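Local coordinates for Lmo1340 protein (PDB 4NLM) that is of unknown function but is probably a surface lipoprotein with a YqgU-like six-bladed beta-propeller domain, at residues L60-E72 against P83-I96. Residues are numbered along the deposited sequence; the frame is centred on the assembly and turned at random. Where two conformers were deposited one is given.
Sequences LLQTKKSGVTYFE and PIFNTKESISEVQI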
loop_
_atom_site.group_PDB
_atom_site.type_symbol
_atom_site.label_atom_id
_atom_site.label_comp_id
_atom_site.label_asym_id
_atom_site.label_seq_id
_atom_site.Cartn_x
_atom_site.Cartn_y
_atom_site.Cartn_z
ATOM N N LEU A 60 2.711 13.780 1.376
ATOM C CA LEU A 60 3.867 13.636 2.252
ATOM C C LEU A 60 5.145 13.452 1.407
ATOM O O LEU A 60 5.244 12.485 0.710
ATOM C CB LEU A 60 3.661 12.451 3.204
ATOM C CG LEU A 60 4.797 12.167 4.178
ATOM C CD1 LEU A 60 5.069 13.354 5.053
ATOM C CD2 LEU A 60 4.510 10.925 4.994
ATOM N N LEU A 61 6.007 14.440 1.521
ATOM C CA LEU A 61 7.270 14.509 0.774
ATOM C C LEU A 61 8.437 14.161 1.660
ATOM O O LEU A 61 8.612 14.728 2.723
ATOM C CB LEU A 61 7.432 15.937 0.252
ATOM C CG LEU A 61 8.723 16.249 -0.459
ATOM C CD1 LEU A 61 8.953 15.408 -1.715
ATOM C CD2 LEU A 61 8.837 17.732 -0.786
ATOM N N GLN A 62 9.270 13.245 1.173
ATOM C CA GLN A 62 10.492 12.799 1.858
ATOM C C GLN A 62 11.713 13.171 1.018
ATOM O O GLN A 62 11.827 12.792 -0.146
ATOM C CB GLN A 62 10.432 11.301 2.064
ATOM C CG GLN A 62 11.614 10.736 2.859
ATOM C CD GLN A 62 11.580 9.242 2.922
ATOM O OE1 GLN A 62 10.508 8.636 2.875
ATOM N NE2 GLN A 62 12.745 8.630 3.094
ATOM N N THR A 63 12.603 13.929 1.647
ATOM C CA THR A 63 13.864 14.350 1.023
ATOM C C THR A 63 14.974 14.107 2.047
ATOM O O THR A 63 14.714 13.854 3.229
ATOM C CB THR A 63 13.840 15.834 0.662
ATOM O OG1 THR A 63 13.605 16.642 1.819
ATOM C CG2 THR A 63 12.792 16.152 -0.402
ATOM N N LYS A 64 16.219 14.172 1.583
ATOM C CA LYS A 64 17.370 13.944 2.463
ATOM C C LYS A 64 18.539 14.798 2.032
ATOM O O LYS A 64 18.883 14.868 0.835
ATOM C CB LYS A 64 17.800 12.467 2.448
ATOM C CG LYS A 64 18.923 12.149 3.428
ATOM C CD LYS A 64 19.268 10.676 3.456
ATOM C CE LYS A 64 20.448 10.417 4.378
ATOM N NZ LYS A 64 20.921 9.009 4.286
ATOM N N LYS A 65 19.159 15.447 3.008
ATOM C CA LYS A 65 20.302 16.300 2.761
ATOM C C LYS A 65 21.200 16.335 3.980
ATOM O O LYS A 65 20.726 16.457 5.114
ATOM C CB LYS A 65 19.843 17.711 2.423
ATOM C CG LYS A 65 20.993 18.677 2.194
ATOM C CD LYS A 65 20.480 20.061 1.865
ATOM C CE LYS A 65 21.591 21.089 1.777
ATOM N NZ LYS A 65 21.044 22.456 1.544
ATOM N N SER A 66 22.501 16.220 3.742
ATOM C CA SER A 66 23.466 16.250 4.819
ATOM C C SER A 66 23.138 15.252 5.925
ATOM O O SER A 66 23.327 15.542 7.104
ATOM C CB SER A 66 23.574 17.665 5.365
ATOM O OG SER A 66 24.206 18.479 4.411
ATOM N N GLY A 67 22.657 14.076 5.539
ATOM C CA GLY A 67 22.350 13.015 6.494
ATOM C C GLY A 67 21.050 13.139 7.234
ATOM O O GLY A 67 20.725 12.283 8.035
ATOM N N VAL A 68 20.311 14.196 6.951
ATOM C CA VAL A 68 19.060 14.397 7.617
ATOM C C VAL A 68 17.902 14.136 6.648
ATOM O O VAL A 68 17.887 14.690 5.546
ATOM C CB VAL A 68 18.942 15.840 8.129
ATOM C CG1 VAL A 68 17.615 16.027 8.840
ATOM C CG2 VAL A 68 20.078 16.169 9.092
ATOM N N THR A 69 16.975 13.259 7.039
ATOM C CA THR A 69 15.776 13.023 6.256
ATOM C C THR A 69 14.721 13.974 6.762
ATOM O O THR A 69 14.461 14.052 7.977
ATOM C CB THR A 69 15.303 11.573 6.365
ATOM O OG1 THR A 69 16.267 10.691 5.798
ATOM C CG2 THR A 69 13.999 11.376 5.637
ATOM N N TYR A 70 14.091 14.658 5.817
ATOM C CA TYR A 70 13.026 15.592 6.090
ATOM C C TYR A 70 11.689 15.099 5.564
ATOM O O TYR A 70 11.590 14.623 4.441
ATOM C CB TYR A 70 13.315 16.967 5.463
ATOM C CG TYR A 70 14.559 17.620 6.004
ATOM C CD1 TYR A 70 15.794 17.403 5.418
ATOM C CD2 TYR A 70 14.504 18.454 7.098
ATOM C CE1 TYR A 70 16.939 17.993 5.909
ATOM C CE2 TYR A 70 15.660 19.037 7.610
ATOM C CZ TYR A 70 16.867 18.811 7.000
ATOM O OH TYR A 70 18.014 19.387 7.516
ATOM N N PHE A 71 10.654 15.240 6.389
ATOM C CA PHE A 71 9.271 14.949 6.009
ATOM C C PHE A 71 8.506 16.256 6.021
ATOM O O PHE A 71 8.529 16.990 7.002
ATOM C CB PHE A 71 8.638 13.916 6.954
ATOM C CG PHE A 71 9.278 12.580 6.836
ATOM C CD1 PHE A 71 8.910 11.728 5.830
ATOM C CD2 PHE A 71 10.260 12.179 7.714
ATOM C CE1 PHE A 71 9.489 10.507 5.684
ATOM C CE2 PHE A 71 10.866 10.945 7.569
ATOM C CZ PHE A 71 10.488 10.110 6.553
ATOM N N GLU A 72 7.851 16.535 4.897
ATOM C CA GLU A 72 7.083 17.753 4.720
ATOM C C GLU A 72 5.715 17.464 4.112
ATOM O O GLU A 72 5.552 16.495 3.363
ATOM C CB GLU A 72 7.828 18.708 3.754
ATOM C CG GLU A 72 9.160 19.241 4.258
ATOM C CD GLU A 72 9.950 19.955 3.183
ATOM O OE1 GLU A 72 10.205 19.320 2.158
ATOM O OE2 GLU A 72 10.320 21.125 3.388
ATOM N N PRO A 83 7.006 21.838 7.296
ATOM C CA PRO A 83 7.830 20.818 7.931
ATOM C C PRO A 83 7.046 20.009 8.937
ATOM O O PRO A 83 6.306 20.587 9.705
ATOM C CB PRO A 83 8.914 21.625 8.643
ATOM C CG PRO A 83 8.273 22.931 8.934
ATOM C CD PRO A 83 7.275 23.181 7.833
ATOM N N ILE A 84 7.209 18.693 8.925
ATOM C CA ILE A 84 6.587 17.821 9.883
ATOM C C ILE A 84 7.589 17.247 10.883
ATOM O O ILE A 84 7.458 17.418 12.076
ATOM C CB ILE A 84 5.848 16.661 9.181
ATOM C CG1 ILE A 84 4.792 17.218 8.208
ATOM C CG2 ILE A 84 5.170 15.764 10.217
ATOM C CD1 ILE A 84 4.314 16.208 7.194
ATOM N N PHE A 85 8.633 16.590 10.390
ATOM C CA PHE A 85 9.594 15.851 11.225
ATOM C C PHE A 85 10.870 15.648 10.460
ATOM O O PHE A 85 10.857 15.572 9.231
ATOM C CB PHE A 85 8.967 14.446 11.590
ATOM C CG PHE A 85 9.771 13.580 12.496
ATOM C CD1 PHE A 85 9.572 13.645 13.857
ATOM C CD2 PHE A 85 10.644 12.627 11.999
ATOM C CE1 PHE A 85 10.284 12.817 14.725
ATOM C CE2 PHE A 85 11.359 11.797 12.851
ATOM C CZ PHE A 85 11.180 11.901 14.218
ATOM N N ASN A 86 11.969 15.539 11.179
ATOM C CA ASN A 86 13.226 15.197 10.540
ATOM C C ASN A 86 14.022 14.248 11.443
ATOM O O ASN A 86 13.816 14.217 12.662
ATOM C CB ASN A 86 14.020 16.448 10.147
ATOM C CG ASN A 86 14.522 17.232 11.337
ATOM O OD1 ASN A 86 15.500 16.846 12.002
ATOM N ND2 ASN A 86 13.924 18.372 11.561
ATOM N N THR A 87 14.956 13.498 10.843
ATOM C CA THR A 87 15.742 12.536 11.592
ATOM C C THR A 87 17.016 12.184 10.872
ATOM O O THR A 87 17.085 12.229 9.641
ATOM C CB THR A 87 14.954 11.230 11.849
ATOM O OG1 THR A 87 15.725 10.337 12.652
ATOM C CG2 THR A 87 14.547 10.534 10.577
ATOM N N LYS A 88 18.038 11.821 11.648
ATOM C CA LYS A 88 19.287 11.313 11.076
ATOM C C LYS A 88 19.300 9.784 11.030
ATOM O O LYS A 88 20.245 9.179 10.525
ATOM C CB LYS A 88 20.473 11.816 11.881
ATOM C CG LYS A 88 20.650 13.313 11.737
ATOM C CD LYS A 88 21.920 13.805 12.390
ATOM C CE LYS A 88 22.273 15.207 11.922
ATOM N NZ LYS A 88 22.726 15.229 10.500
ATOM N N GLU A 89 18.268 9.151 11.578
ATOM C CA GLU A 89 18.185 7.691 11.568
ATOM C C GLU A 89 17.969 7.154 10.144
ATOM O O GLU A 89 17.449 7.862 9.292
ATOM C CB GLU A 89 17.087 7.212 12.511
ATOM C CG GLU A 89 17.330 7.609 13.952
ATOM C CD GLU A 89 16.418 6.951 14.978
ATOM O OE1 GLU A 89 15.721 5.967 14.657
ATOM O OE2 GLU A 89 16.453 7.401 16.151
ATOM N N SER A 90 18.344 5.895 9.931
ATOM C CA SER A 90 18.161 5.212 8.652
ATOM C C SER A 90 16.686 4.857 8.495
ATOM O O SER A 90 16.099 4.249 9.384
ATOM C CB SER A 90 19.027 3.955 8.624
ATOM O OG SER A 90 18.816 3.217 7.442
ATOM N N ILE A 91 16.071 5.251 7.386
ATOM C CA ILE A 91 14.638 5.030 7.210
ATOM C C ILE A 91 14.381 3.650 6.666
ATOM O O ILE A 91 14.928 3.291 5.617
ATOM C CB ILE A 91 14.030 6.056 6.201
ATOM C CG1 ILE A 91 14.433 7.512 6.521
ATOM C CG2 ILE A 91 12.529 5.920 6.142
ATOM C CD1 ILE A 91 14.018 7.993 7.887
ATOM N N SER A 92 13.566 2.880 7.353
ATOM C CA SER A 92 13.201 1.557 6.906
ATOM C C SER A 92 11.787 1.536 6.314
ATOM O O SER A 92 11.570 0.923 5.276
ATOM C CB SER A 92 13.276 0.604 8.085
ATOM O OG SER A 92 14.552 0.706 8.709
ATOM N N GLU A 93 10.825 2.160 7.002
ATOM C CA GLU A 93 9.454 2.236 6.496
ATOM C C GLU A 93 8.784 3.511 6.983
ATOM O O GLU A 93 9.023 3.940 8.109
ATOM C CB GLU A 93 8.618 1.035 6.983
ATOM C CG GLU A 93 7.107 1.059 6.664
ATOM C CD GLU A 93 6.784 0.777 5.198
ATOM O OE1 GLU A 93 7.713 0.707 4.363
ATOM O OE2 GLU A 93 5.580 0.638 4.868
ATOM N N VAL A 94 7.938 4.083 6.125
ATOM C CA VAL A 94 7.091 5.229 6.477
ATOM C C VAL A 94 5.711 4.933 5.967
ATOM O O VAL A 94 5.562 4.614 4.793
ATOM C CB VAL A 94 7.567 6.543 5.845
ATOM C CG1 VAL A 94 6.758 7.711 6.349
ATOM C CG2 VAL A 94 9.063 6.778 6.060
ATOM N N GLN A 95 4.721 5.050 6.818
ATOM C CA GLN A 95 3.326 4.891 6.396
ATOM C C GLN A 95 2.485 6.002 6.972
ATOM O O GLN A 95 2.766 6.532 8.053
ATOM C CB GLN A 95 2.743 3.577 6.877
ATOM C CG GLN A 95 3.249 2.358 6.162
ATOM C CD GLN A 95 2.393 1.133 6.463
ATOM O OE1 GLN A 95 1.236 1.242 6.928
ATOM N NE2 GLN A 95 2.930 -0.014 6.181
ATOM N N ILE A 96 1.470 6.362 6.209
ATOM C CA ILE A 96 0.452 7.342 6.623
ATOM C C ILE A 96 -0.733 6.580 7.210
ATOM O O ILE A 96 -1.144 5.563 6.672
ATOM C CB ILE A 96 0.014 8.183 5.414
ATOM C CG1 ILE A 96 1.219 8.937 4.854
ATOM C CG2 ILE A 96 -1.121 9.121 5.750
ATOM C CD1 ILE A 96 1.054 9.360 3.406
HETATM O O HOH W 1 25.035 14.334 9.115
HETATM O O HOH W 2 24.772 17.181 9.103
HETATM O O HOH W 3 22.273 10.335 8.927
HETATM O O HOH W 4 18.072 9.984 7.676
#
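Thr69 and Phe71 pair with Thr87 and Phe85 within one propeller blade and pack against Ile91 and Val94 on the first strand of the next. Strand 68-72 runs antiparallel to outer strand 83-87, their axes 4.7 Å apart at closest. Thr69 and Thr87 form a hydrogen-bonded pair, Thr69 N giving to Thr87 O at 2.8 Å. Phe71 N meets Phe85 O almost head-on (C=O...N angle 175°). Phe71 O accepts from Ile84 N at 2.9 Å and, weakly, from Phe85 N (3.4 Å); both residues thus face Phe71, which makes a classic beta bulge.

The chain then crosses to strand 90-96, whose residues cover the Thr69 and Phe71 face. With CG anti to its carbonyl carbon (chi1 -66°), Phe71 sends its ring toward this strand, where CZ lies 3.7 Å from Val94 CG2, with Ile91 CD1 at the ring edge. The methyls of Leu60 divide: CD1 touches Ile84 CD1 at 3.6 Å, CD2 touches Ile96 CG1 at 3.8 Å. Thr69 and Ile91 meet tip to tip, and a water accepting from Thr69 OG1 donates to Thr87 O and Glu89 O.

Leu60 and Val94 also touch Ile103 on strand 102-108, the next blade's second strand. Four-stranded antiparallel sheets packed face to face, linked from outer to inner strand, characterise the beta-propeller fold.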